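Local coordinates for protein cytochrome c552 (Thermochromatium tepidum, PDB 5ZE8) that probably carries electrons at low potential through its five c-type hemes in a thermophilic purple sulfur photosynthetic bacterium, at residues A300-R305 with L323-Y328. Sequence-based numbering, arbitrary orientation.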
loop_
_atom_site.group_PDB
_atom_site.type_symbol
_atom_site.label_atom_id
_atom_site.label_comp_id
_atom_site.label_asym_id
_atom_site.label_seq_id
_atom_site.Cartn_x
_atom_site.Cartn_y
_atom_site.Cartn_z
ATOM N N ALA A 300 -5.888 -15.299 -29.522
ATOM C CA ALA A 300 -6.135 -15.354 -28.070
ATOM C C ALA A 300 -6.238 -13.908 -27.605
ATOM O O ALA A 300 -5.436 -13.126 -27.950
ATOM C CB ALA A 300 -4.955 -16.087 -27.371
ATOM N N GLN A 301 -7.312 -13.581 -26.881
ATOM C CA GLN A 301 -7.516 -12.233 -26.348
ATOM C C GLN A 301 -7.515 -12.330 -24.862
ATOM O O GLN A 301 -8.306 -13.106 -24.301
ATOM C CB GLN A 301 -8.842 -11.674 -26.831
ATOM C CG GLN A 301 -8.907 -11.408 -28.338
ATOM C CD GLN A 301 -9.398 -12.605 -29.122
ATOM O OE1 GLN A 301 -10.443 -13.174 -28.800
ATOM N NE2 GLN A 301 -8.658 -12.995 -30.169
ATOM N N VAL A 302 -6.633 -11.553 -24.218
ATOM C CA VAL A 302 -6.528 -11.516 -22.774
ATOM C C VAL A 302 -7.139 -10.159 -22.388
ATOM O O VAL A 302 -6.753 -9.143 -22.899
ATOM C CB VAL A 302 -5.076 -11.677 -22.263
ATOM C CG1 VAL A 302 -5.031 -11.458 -20.762
ATOM C CG2 VAL A 302 -4.584 -13.051 -22.581
ATOM N N TRP A 303 -8.172 -10.192 -21.545
ATOM C CA TRP A 303 -8.829 -8.985 -21.027
ATOM C C TRP A 303 -8.536 -8.833 -19.544
ATOM O O TRP A 303 -8.741 -9.805 -18.741
ATOM C CB TRP A 303 -10.345 -9.084 -21.273
ATOM C CG TRP A 303 -10.704 -9.459 -22.714
ATOM C CD1 TRP A 303 -10.784 -10.740 -23.256
ATOM C CD2 TRP A 303 -11.002 -8.563 -23.779
ATOM N NE1 TRP A 303 -11.117 -10.676 -24.602
ATOM C CE2 TRP A 303 -11.258 -9.357 -24.950
ATOM C CE3 TRP A 303 -11.076 -7.165 -23.876
ATOM C CZ2 TRP A 303 -11.587 -8.784 -26.181
ATOM C CZ3 TRP A 303 -11.402 -6.605 -25.121
ATOM C CH2 TRP A 303 -11.649 -7.426 -26.250
ATOM N N ILE A 304 -8.046 -7.658 -19.192
ATOM C CA ILE A 304 -7.713 -7.419 -17.753
ATOM C C ILE A 304 -8.389 -6.087 -17.376
ATOM O O ILE A 304 -7.934 -5.047 -17.824
ATOM C CB ILE A 304 -6.205 -7.340 -17.498
ATOM C CG1 ILE A 304 -5.489 -8.498 -18.212
ATOM C CG2 ILE A 304 -5.985 -7.409 -15.996
ATOM C CD1 ILE A 304 -3.997 -8.498 -18.008
ATOM N N ARG A 305 -9.421 -6.152 -16.537
ATOM C CA ARG A 305 -10.059 -4.925 -16.031
ATOM C C ARG A 305 -9.570 -4.617 -14.606
ATOM O O ARG A 305 -9.662 -5.460 -13.692
ATOM C CB ARG A 305 -11.558 -5.102 -15.976
ATOM C CG ARG A 305 -12.291 -3.969 -15.235
ATOM C CD ARG A 305 -13.844 -4.101 -15.365
ATOM N NE ARG A 305 -14.528 -3.084 -14.574
ATOM C CZ ARG A 305 -15.766 -3.175 -14.053
ATOM N NH1 ARG A 305 -16.563 -4.201 -14.348
ATOM N NH2 ARG A 305 -16.203 -2.224 -13.237
ATOM N N LEU A 323 1.996 -10.951 -17.280
ATOM C CA LEU A 323 1.114 -11.934 -17.859
ATOM C C LEU A 323 1.967 -13.046 -18.460
ATOM O O LEU A 323 2.857 -12.770 -19.199
ATOM C CB LEU A 323 0.273 -11.329 -18.950
ATOM C CG LEU A 323 -0.393 -12.325 -19.896
ATOM C CD1 LEU A 323 -1.508 -13.104 -19.128
ATOM C CD2 LEU A 323 -0.990 -11.591 -21.020
ATOM N N LYS A 324 1.678 -14.289 -18.121
ATOM C CA LYS A 324 2.200 -15.451 -18.849
ATOM C C LYS A 324 1.044 -16.125 -19.579
ATOM O O LYS A 324 0.108 -16.525 -18.955
ATOM C CB LYS A 324 2.807 -16.418 -17.902
ATOM C CG LYS A 324 4.010 -15.899 -17.195
ATOM C CD LYS A 324 5.261 -15.869 -18.096
ATOM C CE LYS A 324 5.869 -17.239 -18.386
ATOM N NZ LYS A 324 6.289 -17.953 -17.185
ATOM N N LEU A 325 1.183 -16.289 -20.869
ATOM C CA LEU A 325 0.211 -16.945 -21.705
ATOM C C LEU A 325 0.926 -18.087 -22.419
ATOM O O LEU A 325 1.943 -17.894 -23.080
ATOM C CB LEU A 325 -0.428 -16.037 -22.750
ATOM C CG LEU A 325 -1.585 -16.496 -23.629
ATOM C CD1 LEU A 325 -2.773 -16.756 -22.684
ATOM C CD2 LEU A 325 -1.932 -15.456 -24.685
ATOM N N THR A 326 0.356 -19.276 -22.269
ATOM C CA THR A 326 1.094 -20.495 -22.674
ATOM C C THR A 326 0.104 -21.416 -23.381
ATOM O O THR A 326 -0.973 -21.599 -22.933
ATOM C CB THR A 326 1.728 -21.210 -21.486
ATOM O OG1 THR A 326 2.524 -20.328 -20.655
ATOM C CG2 THR A 326 2.640 -22.376 -21.918
ATOM N N ALA A 327 0.552 -22.061 -24.476
ATOM C CA ALA A 327 -0.261 -23.035 -25.202
ATOM C C ALA A 327 0.400 -24.393 -25.066
ATOM O O ALA A 327 1.635 -24.518 -25.123
ATOM C CB ALA A 327 -0.388 -22.703 -26.647
ATOM N N TYR A 328 -0.409 -25.391 -24.774
ATOM C CA TYR A 328 0.109 -26.759 -24.465
ATOM C C TYR A 328 -0.524 -27.787 -25.434
ATOM O O TYR A 328 -1.679 -27.591 -25.834
ATOM C CB TYR A 328 -0.300 -27.209 -23.058
ATOM C CG TYR A 328 0.236 -26.304 -21.967
ATOM C CD1 TYR A 328 -0.496 -25.181 -21.564
ATOM C CD2 TYR A 328 1.447 -26.557 -21.333
ATOM C CE1 TYR A 328 0.009 -24.351 -20.551
ATOM C CE2 TYR A 328 1.933 -25.745 -20.308
ATOM C CZ TYR A 328 1.188 -24.660 -19.944
ATOM O OH TYR A 328 1.702 -23.880 -18.909
#
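In the core of a beta sandwich, Val-302 and Ala-300 on one sheet meet Leu-323 and Leu-325 on the other. The two layers are distinct: strand 297-306 belongs to a three-stranded antiparallel sheet, strand 320-328 to a second antiparallel sheet. Between segments 300-305 and 323-328 the axes approach to 10.2 Å and no hydrogen bond forms, as expected for face-to-face packing rather than strand pairing. Their N-to-C directions make an angle of 153°, close to antiparallel with a moderate twist.

Every touching group is a methyl. Val-302 presents both branches. Its CG1 meets Leu-323 CD2 tip to tip at 4.1 Å; having CG1 anti to the backbone N (chi1 173°) leaves CG2 beside that N, where it lies 4.1 Å from Leu-325 CD1. The side chains of Val-302 and Leu-325 pass each other in opposite directions, and the other leucine branch, Leu-325 CD2, lies near both Val-302 CG2 (4.2 Å) and Ala-300 CB (4.1 Å). One leucine thus bridges two inward-facing residues of the opposing strand. The contact is small, with 179 Å² buried in total, and the nearest approaches, at ordinary methyl-methyl separations, show no sign of compression.

Neighbouring strands close the core around it. Phe-287 of strand 285-294 touches both Val-302 and Leu-323, while Leu-325 also packs on Tyr-388 and Trp-336. The side-chain amide of Asn-338 grips the backbone of strand 320-328, OD1 accepting from Leu-325 N and ND2 donating to Leu-323 O. Aliphatic methyls meeting between two hydrogen-bonded layers, all four contributing residues being buried, are characteristic of a beta-sandwich interior.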